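Local coordinates for protein FOKI restriction endonuclease (Planomicrobium okeanokoites, PDB 2FOK) that recognises an asymmetric DNA sequence and, as a metal-dependent type IIS restriction endonuclease, cleaves both strands a short distance away from it, at residues Y66-L71 with K125-V130; R164-L169 with F265-E270; T176-G181 with T193-G198; Q327-L332 with E339-I344. One frame throughout, in Å; residues are numbered along the deposited sequence.

Contact 1: residues Y66-L71 with K125-V130; sequences YTYKEL and KSDSFV
Tyr66 and Phe129 form a hydrogen-bonded antiparallel pair in the small three-stranded sheet of recognition subdomain 1, which is assigned to the helix-turn-helix families. Phe129 N donates to Tyr66 O at 2.8 Å, and Tyr66 N answers to Phe129 O at 3.2 Å. The pairing runs on into the first residue of helix 68-72: Tyr68 N reaches Asp127 O at 2.8 Å. A capping box starts this helix. Glu70 N gives to Thr67 OG1, and Thr67 N gives to Glu70 OE1 at 2.9 Å, meeting the carboxylate from above its plane. At the start of the partner strand, Asp127 and Ser128 form a G1 beta bulge facing Ile123, and Ser128 OG donates to Ser126 O at 2.7 Å. The Asp127 carboxylate is well supplied: OD1 bonds Tyr122 OH, while OD2 pairs with Arg6 and accepts from a water that itself accepts from Lys69 N. Tyr68 OH finds its partner in Asp108. On the face that carries Tyr66 and Phe129, the Tyr68 and Phe129 rings meet obliquely, planes 54° apart. With CG anti to the carbonyl carbon (chi1 -54°), the Phe129 ring is set so that Tyr68 CD2 lies near its plane, 3.6 Å from Phe129 CE1.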
loop_
_atom_site.group_PDB
_atom_site.type_symbol
_atom_site.label_atom_id
_atom_site.label_comp_id
_atom_site.label_asym_id
_atom_site.label_seq_id
_atom_site.Cartn_x
_atom_site.Cartn_y
_atom_site.Cartn_z
ATOM N N TYR A 66 15.405 21.980 13.509
ATOM C CA TYR A 66 15.893 21.818 12.138
ATOM C C TYR A 66 14.719 21.748 11.170
ATOM O O TYR A 66 13.700 21.137 11.476
ATOM C CB TYR A 66 16.725 20.528 11.996
ATOM C CG TYR A 66 17.880 20.352 12.972
ATOM C CD1 TYR A 66 18.876 21.321 13.105
ATOM C CD2 TYR A 66 17.993 19.196 13.740
ATOM C CE1 TYR A 66 19.961 21.139 13.982
ATOM C CE2 TYR A 66 19.071 19.005 14.618
ATOM C CZ TYR A 66 20.047 19.980 14.731
ATOM O OH TYR A 66 21.097 19.792 15.604
ATOM N N THR A 67 14.861 22.371 10.004
ATOM C CA THR A 67 13.800 22.344 9.000
ATOM C C THR A 67 13.967 21.078 8.186
ATOM O O THR A 67 15.030 20.454 8.201
ATOM C CB THR A 67 13.879 23.535 8.022
ATOM O OG1 THR A 67 15.055 23.411 7.219
ATOM C CG2 THR A 67 13.917 24.856 8.769
ATOM N N TYR A 68 12.920 20.703 7.467
ATOM C CA TYR A 68 12.962 19.502 6.648
ATOM C C TYR A 68 14.197 19.497 5.753
ATOM O O TYR A 68 14.947 18.523 5.725
ATOM C CB TYR A 68 11.706 19.411 5.781
ATOM C CG TYR A 68 11.247 17.994 5.521
ATOM C CD1 TYR A 68 11.903 17.186 4.585
ATOM C CD2 TYR A 68 10.154 17.463 6.205
ATOM C CE1 TYR A 68 11.479 15.875 4.339
ATOM C CE2 TYR A 68 9.721 16.158 5.969
ATOM C CZ TYR A 68 10.388 15.371 5.036
ATOM O OH TYR A 68 9.962 14.086 4.810
ATOM N N LYS A 69 14.409 20.599 5.034
ATOM C CA LYS A 69 15.543 20.726 4.130
ATOM C C LYS A 69 16.888 20.504 4.813
ATOM O O LYS A 69 17.678 19.665 4.385
ATOM C CB LYS A 69 15.526 22.098 3.457
ATOM C CG LYS A 69 16.601 22.254 2.403
ATOM C CD LYS A 69 16.191 23.187 1.292
ATOM C CE LYS A 69 17.234 23.189 0.179
ATOM N NZ LYS A 69 18.289 22.139 0.375
ATOM N N GLU A 70 17.151 21.249 5.877
ATOM C CA GLU A 70 18.416 21.117 6.605
ATOM C C GLU A 70 18.754 19.656 6.944
ATOM O O GLU A 70 19.918 19.259 6.932
ATOM C CB GLU A 70 18.363 21.948 7.896
ATOM C CG GLU A 70 18.550 23.445 7.700
ATOM C CD GLU A 70 17.799 24.270 8.737
ATOM O OE1 GLU A 70 17.376 23.701 9.765
ATOM O OE2 GLU A 70 17.628 25.489 8.531
ATOM N N LEU A 71 17.729 18.861 7.248
ATOM C CA LEU A 71 17.907 17.449 7.592
ATOM C C LEU A 71 18.024 16.506 6.387
ATOM O O LEU A 71 18.885 15.636 6.355
ATOM C CB LEU A 71 16.735 16.969 8.454
ATOM C CG LEU A 71 16.726 17.304 9.949
ATOM C CD1 LEU A 71 15.286 17.364 10.466
ATOM C CD2 LEU A 71 17.504 16.249 10.692
ATOM N N LYS A 125 3.780 24.297 9.325
ATOM C CA LYS A 125 3.917 25.726 9.020
ATOM C C LYS A 125 5.336 26.246 9.155
ATOM O O LYS A 125 5.700 27.255 8.552
ATOM C CB LYS A 125 2.975 26.552 9.915
ATOM N N SER A 126 6.126 25.558 9.964
ATOM C CA SER A 126 7.517 25.918 10.186
ATOM C C SER A 126 8.359 24.870 9.453
ATOM O O SER A 126 9.573 25.038 9.267
ATOM C CB SER A 126 7.818 25.896 11.686
ATOM O OG SER A 126 9.120 26.371 11.952
ATOM N N ASP A 127 7.690 23.788 9.042
ATOM C CA ASP A 127 8.325 22.687 8.319
ATOM C C ASP A 127 9.565 22.248 9.077
ATOM O O ASP A 127 10.588 21.926 8.471
ATOM C CB ASP A 127 8.717 23.153 6.911
ATOM C CG ASP A 127 8.782 22.017 5.911
ATOM O OD1 ASP A 127 8.151 20.962 6.150
ATOM O OD2 ASP A 127 9.471 22.189 4.879
ATOM N N SER A 128 9.461 22.230 10.404
ATOM C CA SER A 128 10.587 21.878 11.260
ATOM C C SER A 128 10.313 20.800 12.304
ATOM O O SER A 128 9.168 20.463 12.581
ATOM C CB SER A 128 11.087 23.142 11.968
ATOM O OG SER A 128 11.451 24.129 11.025
ATOM N N PHE A 129 11.388 20.270 12.879
ATOM C CA PHE A 129 11.299 19.241 13.908
ATOM C C PHE A 129 12.166 19.596 15.121
ATOM O O PHE A 129 13.134 20.364 15.017
ATOM C CB PHE A 129 11.800 17.874 13.398
ATOM C CG PHE A 129 11.135 17.387 12.139
ATOM C CD1 PHE A 129 11.372 18.010 10.923
ATOM C CD2 PHE A 129 10.325 16.256 12.165
ATOM C CE1 PHE A 129 10.827 17.520 9.751
ATOM C CE2 PHE A 129 9.771 15.752 10.993
ATOM C CZ PHE A 129 10.024 16.387 9.781
ATOM N N VAL A 130 11.805 19.009 16.265
ATOM C CA VAL A 130 12.553 19.152 17.507
ATOM C C VAL A 130 12.439 17.796 18.207
ATOM O O VAL A 130 11.547 17.012 17.913
ATOM C CB VAL A 130 11.983 20.253 18.447
ATOM C CG1 VAL A 130 12.125 21.627 17.801
ATOM C CG2 VAL A 130 10.531 19.950 18.790
HETATM O O HOH W 1 12.149 22.406 4.762
#

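Contact 2: residues R164-L169 with F265-E270; sequences RILTLL and FKITGE
Leu169 and Ile267 face each other where the C-terminal part of helix 160-169 passes the end of strand 258-267, a helix-on-sheet junction within recognition subdomain 2. The short axes run almost perpendicular, at 82°, and come within 8.0 Å. Both CB atoms look across the gap, Leu169 CB standing 4.0 Å from Ile267 CB. The leucine then continues along the strand toward Phe265. With CG anti to the carbonyl carbon (chi1 -64°), its two methyls lie against that stretch of chain: CD2 rests 3.6 Å from Phe265 O, and CD1 comes 4.2 Å from Phe265 CB. The phenylalanine itself leads its ring off elsewhere, so the leucine meets mainly the root of that side chain. Ile267 answers with two branches. CG2 touches Leu169 O at 3.5 Å, while CD1 approaches Leu166 O, also at 3.5 Å, and meets Leu166 CD2; the Leu166 and Ile267 side chains cross at about a right angle. One polar link bridges the backbones: a water donates to Leu169 O and accepts from Ile267 N, each at 2.7 Å, supplying both backbone groups. Around this seam, Val240 of strand 240-248 touches both Leu169 and Phe265, Leu234 of helix 222-236 packs on Leu166, and helix 269-279 covers Leu166 with Val274 and Leu275 and Ile267 with Leu272.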
loop_
_atom_site.group_PDB
_atom_site.type_symbol
_atom_site.label_atom_id
_atom_site.label_comp_id
_atom_site.label_asym_id
_atom_site.label_seq_id
_atom_site.Cartn_x
_atom_site.Cartn_y
_atom_site.Cartn_z
ATOM N N ARG A 164 -1.950 -2.424 15.219
ATOM C CA ARG A 164 -2.785 -3.127 14.249
ATOM C C ARG A 164 -2.154 -4.454 13.857
ATOM O O ARG A 164 -2.852 -5.449 13.710
ATOM C CB ARG A 164 -2.990 -2.294 12.982
ATOM C CG ARG A 164 -3.799 -3.020 11.922
ATOM C CD ARG A 164 -5.113 -3.558 12.512
ATOM N NE ARG A 164 -6.083 -3.915 11.478
ATOM C CZ ARG A 164 -7.327 -4.329 11.721
ATOM N NH1 ARG A 164 -7.763 -4.443 12.966
ATOM N NH2 ARG A 164 -8.132 -4.647 10.716
ATOM N N ILE A 165 -0.840 -4.473 13.665
ATOM C CA ILE A 165 -0.191 -5.728 13.312
ATOM C C ILE A 165 -0.384 -6.720 14.470
ATOM O O ILE A 165 -0.614 -7.909 14.241
ATOM C CB ILE A 165 1.329 -5.537 13.022
ATOM C CG1 ILE A 165 1.525 -4.701 11.750
ATOM C CG2 ILE A 165 2.005 -6.893 12.830
ATOM C CD1 ILE A 165 1.308 -5.465 10.441
ATOM N N LEU A 166 -0.307 -6.222 15.708
ATOM C CA LEU A 166 -0.467 -7.060 16.903
ATOM C C LEU A 166 -1.882 -7.607 17.055
ATOM O O LEU A 166 -2.080 -8.713 17.550
ATOM C CB LEU A 166 -0.113 -6.269 18.159
ATOM C CG LEU A 166 1.355 -5.913 18.401
ATOM C CD1 LEU A 166 1.485 -5.429 19.841
ATOM C CD2 LEU A 166 2.270 -7.114 18.141
ATOM N N THR A 167 -2.865 -6.817 16.641
ATOM C CA THR A 167 -4.257 -7.233 16.722
ATOM C C THR A 167 -4.534 -8.356 15.735
ATOM O O THR A 167 -5.317 -9.258 16.019
ATOM C CB THR A 167 -5.210 -6.053 16.419
ATOM O OG1 THR A 167 -4.968 -4.990 17.352
ATOM C CG2 THR A 167 -6.665 -6.493 16.536
ATOM N N LEU A 168 -3.877 -8.300 14.579
ATOM C CA LEU A 168 -4.057 -9.307 13.533
ATOM C C LEU A 168 -3.398 -10.650 13.843
ATOM O O LEU A 168 -3.665 -11.639 13.173
ATOM C CB LEU A 168 -3.513 -8.780 12.202
ATOM C CG LEU A 168 -4.238 -7.565 11.620
ATOM C CD1 LEU A 168 -3.476 -7.007 10.437
ATOM C CD2 LEU A 168 -5.619 -7.987 11.199
ATOM N N LEU A 169 -2.538 -10.680 14.854
ATOM C CA LEU A 169 -1.846 -11.913 15.216
ATOM C C LEU A 169 -2.275 -12.403 16.604
ATOM O O LEU A 169 -1.816 -13.442 17.076
ATOM C CB LEU A 169 -0.330 -11.672 15.204
ATOM C CG LEU A 169 0.372 -11.322 13.890
ATOM C CD1 LEU A 169 1.813 -10.937 14.166
ATOM C CD2 LEU A 169 0.342 -12.512 12.949
ATOM N N PHE A 265 5.034 -13.875 10.342
ATOM C CA PHE A 265 5.207 -13.569 11.760
ATOM C C PHE A 265 4.139 -14.235 12.622
ATOM O O PHE A 265 3.115 -14.695 12.116
ATOM C CB PHE A 265 5.166 -12.044 11.973
ATOM C CG PHE A 265 5.979 -11.259 10.969
ATOM C CD1 PHE A 265 5.525 -11.083 9.665
ATOM C CD2 PHE A 265 7.216 -10.737 11.318
ATOM C CE1 PHE A 265 6.297 -10.409 8.723
ATOM C CE2 PHE A 265 7.995 -10.061 10.390
ATOM C CZ PHE A 265 7.540 -9.897 9.087
ATOM N N LYS A 266 4.393 -14.273 13.930
ATOM C CA LYS A 266 3.477 -14.861 14.909
ATOM C C LYS A 266 3.700 -14.206 16.275
ATOM O O LYS A 266 4.828 -14.121 16.752
ATOM C CB LYS A 266 3.728 -16.364 15.014
ATOM C CG LYS A 266 2.660 -17.125 15.779
ATOM C CD LYS A 266 3.009 -18.609 15.835
ATOM C CE LYS A 266 1.764 -19.476 15.911
ATOM N NZ LYS A 266 1.646 -20.373 14.724
ATOM N N ILE A 267 2.626 -13.753 16.911
ATOM C CA ILE A 267 2.735 -13.089 18.210
ATOM C C ILE A 267 3.437 -13.913 19.285
ATOM O O ILE A 267 3.577 -15.127 19.150
ATOM C CB ILE A 267 1.343 -12.666 18.729
ATOM C CG1 ILE A 267 1.470 -11.386 19.556
ATOM C CG2 ILE A 267 0.712 -13.783 19.542
ATOM C CD1 ILE A 267 0.224 -10.511 19.508
ATOM N N THR A 268 3.889 -13.237 20.342
ATOM C CA THR A 268 4.576 -13.885 21.466
ATOM C C THR A 268 3.880 -13.539 22.785
ATOM O O THR A 268 2.817 -12.912 22.796
ATOM C CB THR A 268 6.055 -13.431 21.582
ATOM O OG1 THR A 268 6.103 -12.050 21.958
ATOM C CG2 THR A 268 6.797 -13.622 20.260
ATOM N N GLY A 269 4.488 -13.943 23.896
ATOM C CA GLY A 269 3.912 -13.664 25.202
ATOM C C GLY A 269 4.015 -12.197 25.578
ATOM O O GLY A 269 3.079 -11.617 26.130
ATOM N N GLU A 270 5.157 -11.591 25.281
ATOM C CA GLU A 270 5.368 -10.185 25.580
ATOM C C GLU A 270 4.526 -9.314 24.648
ATOM O O GLU A 270 4.159 -8.192 24.995
ATOM C CB GLU A 270 6.848 -9.830 25.435
ATOM C CG GLU A 270 7.747 -10.482 26.467
ATOM C CD GLU A 270 7.569 -9.905 27.860
ATOM O OE1 GLU A 270 7.612 -8.663 28.010
ATOM O OE2 GLU A 270 7.392 -10.696 28.810
HETATM O O HOH W 2 0.280 -14.936 16.231
#

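Contact 3: residues T176-G181 with T193-G198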
loop_
_atom_site.group_PDB
_atom_site.type_symbol
_atom_site.label_atom_id
_atom_site.label_comp_id
_atom_site.label_asym_id
_atom_site.label_seq_id
_atom_site.Cartn_x
_atom_site.Cartn_y
_atom_site.Cartn_z
ATOM N N THR A 176 1.718 -14.136 6.648
ATOM C CA THR A 176 2.706 -13.532 5.764
ATOM C C THR A 176 2.379 -12.047 5.690
ATOM O O THR A 176 1.296 -11.622 6.109
ATOM C CB THR A 176 2.637 -14.107 4.325
ATOM O OG1 THR A 176 1.309 -13.949 3.801
ATOM C CG2 THR A 176 3.003 -15.574 4.316
ATOM N N LYS A 177 3.318 -11.276 5.150
ATOM C CA LYS A 177 3.176 -9.835 4.995
ATOM C C LYS A 177 1.952 -9.495 4.146
ATOM O O LYS A 177 1.368 -8.412 4.280
ATOM C CB LYS A 177 4.424 -9.282 4.324
ATOM C CG LYS A 177 4.739 -9.960 2.989
ATOM C CD LYS A 177 5.853 -9.239 2.247
ATOM C CE LYS A 177 6.933 -10.219 1.782
ATOM N NZ LYS A 177 7.791 -9.645 0.713
ATOM N N PHE A 178 1.575 -10.427 3.269
ATOM C CA PHE A 178 0.422 -10.248 2.379
ATOM C C PHE A 178 -0.896 -10.414 3.113
ATOM O O PHE A 178 -1.854 -9.677 2.847
ATOM C CB PHE A 178 0.452 -11.258 1.224
ATOM C CG PHE A 178 1.773 -11.347 0.535
ATOM C CD1 PHE A 178 2.102 -10.457 -0.482
ATOM C CD2 PHE A 178 2.693 -12.327 0.901
ATOM C CE1 PHE A 178 3.329 -10.541 -1.122
ATOM C CE2 PHE A 178 3.923 -12.415 0.263
ATOM C CZ PHE A 178 4.240 -11.521 -0.751
ATOM N N ASP A 179 -0.947 -11.397 4.011
ATOM C CA ASP A 179 -2.153 -11.674 4.803
ATOM C C ASP A 179 -2.368 -10.585 5.825
ATOM O O ASP A 179 -3.469 -10.400 6.336
ATOM C CB ASP A 179 -2.019 -12.990 5.548
ATOM C CG ASP A 179 -2.648 -14.132 4.810
ATOM O OD1 ASP A 179 -3.339 -13.857 3.806
ATOM O OD2 ASP A 179 -2.442 -15.295 5.237
ATOM N N LEU A 180 -1.280 -9.897 6.151
ATOM C CA LEU A 180 -1.306 -8.804 7.105
ATOM C C LEU A 180 -1.557 -7.525 6.335
ATOM O O LEU A 180 -2.393 -6.712 6.719
ATOM C CB LEU A 180 0.031 -8.731 7.844
ATOM C CG LEU A 180 0.198 -9.834 8.894
ATOM C CD1 LEU A 180 1.671 -9.998 9.273
ATOM C CD2 LEU A 180 -0.643 -9.495 10.111
ATOM N N GLY A 181 -0.851 -7.369 5.220
ATOM C CA GLY A 181 -0.987 -6.174 4.402
ATOM C C GLY A 181 -2.382 -5.841 3.918
ATOM O O GLY A 181 -2.733 -4.674 3.795
ATOM N N THR A 193 -1.596 -0.933 -1.085
ATOM C CA THR A 193 -2.014 -2.056 -1.917
ATOM C C THR A 193 -1.409 -3.362 -1.404
ATOM O O THR A 193 -0.344 -3.364 -0.794
ATOM C CB THR A 193 -1.569 -1.859 -3.384
ATOM O OG1 THR A 193 -0.149 -1.969 -3.458
ATOM C CG2 THR A 193 -1.985 -0.494 -3.907
ATOM N N SER A 194 -2.088 -4.474 -1.655
ATOM C CA SER A 194 -1.597 -5.775 -1.209
ATOM C C SER A 194 -1.827 -6.808 -2.305
ATOM O O SER A 194 -2.877 -6.815 -2.950
ATOM C CB SER A 194 -2.318 -6.212 0.082
ATOM O OG SER A 194 -1.774 -7.416 0.624
ATOM N N LEU A 195 -0.840 -7.671 -2.518
ATOM C CA LEU A 195 -0.941 -8.707 -3.535
ATOM C C LEU A 195 -1.581 -9.969 -2.976
ATOM O O LEU A 195 -1.139 -10.494 -1.951
ATOM C CB LEU A 195 0.442 -9.090 -4.070
ATOM C CG LEU A 195 1.467 -8.022 -4.437
ATOM C CD1 LEU A 195 2.781 -8.708 -4.810
ATOM C CD2 LEU A 195 0.955 -7.191 -5.589
ATOM N N PRO A 196 -2.646 -10.460 -3.627
ATOM C CA PRO A 196 -3.300 -11.685 -3.150
ATOM C C PRO A 196 -2.236 -12.776 -2.981
ATOM O O PRO A 196 -1.568 -13.151 -3.930
ATOM C CB PRO A 196 -4.292 -12.014 -4.261
ATOM C CG PRO A 196 -4.584 -10.687 -4.906
ATOM C CD PRO A 196 -3.320 -9.887 -4.807
ATOM N N GLU A 197 -2.071 -13.260 -1.759
ATOM C CA GLU A 197 -1.074 -14.282 -1.453
ATOM C C GLU A 197 -1.203 -15.482 -2.382
ATOM O O GLU A 197 -0.247 -15.859 -3.061
ATOM C CB GLU A 197 -1.232 -14.726 0.002
ATOM C CG GLU A 197 -0.254 -15.790 0.424
ATOM C CD GLU A 197 -0.569 -16.332 1.790
ATOM O OE1 GLU A 197 -1.512 -17.152 1.901
ATOM O OE2 GLU A 197 0.123 -15.933 2.754
ATOM N N GLY A 198 -2.384 -16.091 -2.402
ATOM C CA GLY A 198 -2.603 -17.233 -3.265
ATOM C C GLY A 198 -2.095 -16.977 -4.673
ATOM O O GLY A 198 -1.441 -17.831 -5.258
HETATM O O HOH W 3 -3.412 -12.751 1.035
HETATM O O HOH W 4 -2.732 -18.551 4.160
#
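A hydroxyl-to-carboxylate bond from Thr176 to Glu197, set beside the packing of Phe178, ties the short helix 177-181 of recognition subdomain 2 to the segment that leads into helix 197-205. Thr176 is the N-cap residue of the first helix. Its OG1 lies between the backbone N and the carbonyl carbon (chi1 56°), where it takes a weak capping bond from Asp179 N and gives its own proton to Glu197 OE2 at a short 2.5 Å. The glutamate arrives fully extended, with CG anti to its backbone N, and OE2 is met on the anti side, 21° out of the carboxylate plane. Nearer the backbone of Glu197, Phe178 CB lies 4.0 Å from Glu197 CB, and the ring runs on past the loop backbone, with CD1 3.6 Å from Leu195 O and CE1 4.2 Å from Leu195 CD1. Leu195 also touches Ile423 and Met426 of helix 421-436 in the cleavage domain, so this loop lies at a domain interface. At the other end, Ser194 OG sits by Phe178 O and bonds Asp224 of helix 222-236. A water joins Asp179 OD1 to Glu197 N at the start of the second helix. A second water donates to Glu197 OE1 at 2.9 Å and more weakly to Asp179 OD2. The two carboxylates nevertheless stand close, Asp179 OD2 being 3.6 Å from Glu197 OE2 with their planes 49° apart. Such proximity should raise the proton affinity of the pair, an effect that the Thr176 hydroxyl and the two waters would partly offset.

Contact 4: residues Q327-L332 with E339-I344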
loop_
_atom_site.group_PDB
_atom_site.type_symbol
_atom_site.label_atom_id
_atom_site.label_comp_id
_atom_site.label_asym_id
_atom_site.label_seq_id
_atom_site.Cartn_x
_atom_site.Cartn_y
_atom_site.Cartn_z
ATOM N N GLN A 327 -25.477 10.552 11.483
ATOM C CA GLN A 327 -25.162 11.674 12.361
ATOM C C GLN A 327 -23.716 12.118 12.072
ATOM O O GLN A 327 -23.400 13.306 12.085
ATOM C CB GLN A 327 -25.321 11.250 13.822
ATOM C CG GLN A 327 -26.509 10.328 14.082
ATOM C CD GLN A 327 -26.636 9.931 15.549
ATOM O OE1 GLN A 327 -26.575 8.746 15.897
ATOM N NE2 GLN A 327 -26.814 10.926 16.419
ATOM N N ILE A 328 -22.842 11.153 11.799
ATOM C CA ILE A 328 -21.453 11.462 11.480
ATOM C C ILE A 328 -21.446 12.231 10.171
ATOM O O ILE A 328 -20.723 13.214 10.023
ATOM C CB ILE A 328 -20.605 10.190 11.291
ATOM C CG1 ILE A 328 -20.317 9.542 12.641
ATOM C CG2 ILE A 328 -19.284 10.540 10.610
ATOM C CD1 ILE A 328 -19.937 8.077 12.532
ATOM N N GLN A 329 -22.253 11.770 9.221
ATOM C CA GLN A 329 -22.345 12.411 7.913
ATOM C C GLN A 329 -22.916 13.796 8.125
ATOM O O GLN A 329 -22.515 14.761 7.471
ATOM C CB GLN A 329 -23.260 11.609 6.982
ATOM C CG GLN A 329 -23.811 12.416 5.808
ATOM C CD GLN A 329 -24.815 11.639 4.991
ATOM O OE1 GLN A 329 -25.706 10.989 5.536
ATOM N NE2 GLN A 329 -24.681 11.706 3.674
ATOM N N ASP A 330 -23.866 13.875 9.053
ATOM C CA ASP A 330 -24.512 15.132 9.408
ATOM C C ASP A 330 -23.489 16.108 9.998
ATOM O O ASP A 330 -23.382 17.253 9.552
ATOM C CB ASP A 330 -25.602 14.864 10.440
ATOM C CG ASP A 330 -26.931 15.441 10.040
ATOM O OD1 ASP A 330 -26.993 16.666 9.787
ATOM O OD2 ASP A 330 -27.908 14.667 9.987
ATOM N N ASN A 331 -22.746 15.646 11.007
ATOM C CA ASN A 331 -21.732 16.469 11.665
ATOM C C ASN A 331 -20.660 16.884 10.664
ATOM O O ASN A 331 -20.116 17.987 10.737
ATOM C CB ASN A 331 -21.086 15.699 12.823
ATOM C CG ASN A 331 -21.867 15.826 14.121
ATOM O OD1 ASN A 331 -21.636 15.072 15.077
ATOM N ND2 ASN A 331 -22.805 16.780 14.163
ATOM N N LEU A 332 -20.362 15.987 9.729
ATOM C CA LEU A 332 -19.379 16.246 8.688
ATOM C C LEU A 332 -19.869 17.362 7.763
ATOM O O LEU A 332 -19.122 18.282 7.416
ATOM C CB LEU A 332 -19.149 14.973 7.865
ATOM C CG LEU A 332 -17.739 14.416 7.632
ATOM C CD1 LEU A 332 -17.742 13.710 6.293
ATOM C CD2 LEU A 332 -16.673 15.525 7.668
ATOM N N GLU A 339 -20.382 14.498 2.103
ATOM C CA GLU A 339 -20.009 13.127 1.786
ATOM C C GLU A 339 -21.192 12.168 1.771
ATOM O O GLU A 339 -22.236 12.438 2.358
ATOM C CB GLU A 339 -18.960 12.637 2.789
ATOM C CG GLU A 339 -17.615 12.301 2.174
ATOM C CD GLU A 339 -17.207 13.293 1.107
ATOM O OE1 GLU A 339 -16.591 14.329 1.454
ATOM O OE2 GLU A 339 -17.505 13.035 -0.078
ATOM N N VAL A 340 -21.013 11.043 1.085
ATOM C CA VAL A 340 -22.036 10.007 0.982
ATOM C C VAL A 340 -21.721 8.953 2.041
ATOM O O VAL A 340 -20.555 8.671 2.306
ATOM C CB VAL A 340 -22.015 9.368 -0.423
ATOM C CG1 VAL A 340 -22.633 7.988 -0.383
ATOM C CG2 VAL A 340 -22.749 10.265 -1.408
ATOM N N ILE A 341 -22.756 8.373 2.641
ATOM C CA ILE A 341 -22.574 7.375 3.704
ATOM C C ILE A 341 -21.500 6.300 3.477
ATOM O O ILE A 341 -20.789 5.939 4.419
ATOM C CB ILE A 341 -23.919 6.639 4.041
ATOM C CG1 ILE A 341 -24.969 7.636 4.549
ATOM C CG2 ILE A 341 -23.684 5.571 5.090
ATOM C CD1 ILE A 341 -24.686 8.209 5.927
ATOM N N GLU A 342 -21.376 5.778 2.259
ATOM C CA GLU A 342 -20.384 4.729 2.018
ATOM C C GLU A 342 -18.941 5.209 1.856
ATOM O O GLU A 342 -18.011 4.410 1.916
ATOM C CB GLU A 342 -20.785 3.860 0.822
ATOM C CG GLU A 342 -21.582 4.581 -0.227
ATOM C CD GLU A 342 -23.060 4.538 0.050
ATOM O OE1 GLU A 342 -23.637 3.432 0.095
ATOM O OE2 GLU A 342 -23.645 5.618 0.227
ATOM N N THR A 343 -18.752 6.503 1.640
ATOM C CA THR A 343 -17.404 7.043 1.536
ATOM C C THR A 343 -16.932 7.159 2.982
ATOM O O THR A 343 -15.788 6.838 3.303
ATOM C CB THR A 343 -17.385 8.449 0.897
ATOM O OG1 THR A 343 -17.463 8.336 -0.532
ATOM C CG2 THR A 343 -16.095 9.170 1.257
ATOM N N ILE A 344 -17.839 7.609 3.847
ATOM C CA ILE A 344 -17.564 7.763 5.271
ATOM C C ILE A 344 -17.307 6.396 5.907
ATOM O O ILE A 344 -16.456 6.268 6.790
ATOM C CB ILE A 344 -18.741 8.473 6.004
ATOM C CG1 ILE A 344 -18.974 9.853 5.389
ATOM C CG2 ILE A 344 -18.439 8.607 7.492
ATOM C CD1 ILE A 344 -20.248 10.527 5.835
#
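Gln329, on the first helix of the probable helix-turn-helix element in the D3 domain, reaches over to the backbone just ahead of the second helix. NE2 donates to Glu339 O at 2.9 Å, in the carbonyl plane with an N-H...O angle of 153°, the acceptor Glu339 O lying 17° out of the glutamine's amide plane. An extended chain with CG anti to the backbone N (chi1 159°) carries the amide that far. The other end of the amide lies against Ile341: OE1 is 3.0 Å from CD1, a tight approach, and the two side chains cross at about a right angle. At the root of the same glutamine, Ile344 CD1 presses on CB at 3.4 Å. Helices 325-334 and 341-352 correspond, from the order of helices followed by the 358-361 and 364-367 strands, to the helix-turn-helix of a winged-helix domain. Val340 is the N-cap residue of the second helix; its carbonyl O accepts from both Thr343 N and Ile344 N. The hydrophobic seam behind the glutamine is made by three side chains. Ile328 CG2 and Ile344 CG2 touch at 3.8 Å as the two isoleucines slide past each other in opposite directions. Leu332 and Ile344 point tip to tip, their CD1 atoms 4.1 Å apart, and Leu332 CD1 also rests 3.9 Å from Glu339 CB. Helix 303-319 covers this seam with Leu312 and Ile313. The Glu339 carboxylate turns to other partners, accepting a hydrogen bond from Tyr305 and forming a salt bridge with Lys387. On the second helix, Thr343 OG1 bonds Ser395 of helix 389-398.

Contacts 2 and 3 belong to one subdomain and share a core: Leu180, from helix 177-181, packs its CD2 3.6 Å from Leu168 CB and its CD1 4.0 Å from Phe265 CD1. Along the chain, contact 3 falls between the two segments of contact 2, and their centres are 16 Å apart. Contact 1, in the first recognition subdomain, stands alone, its centre about 35 Å from each of the others. Contact 4, in the D3 domain, comes no closer than about 14 Å to contact 2 and 17 Å to contact 3, nearest atoms in both cases. None contains the nuclease site expected in the PD-(D/E)XK cleavage domain, but contact 3 borders that domain through helix 421-436.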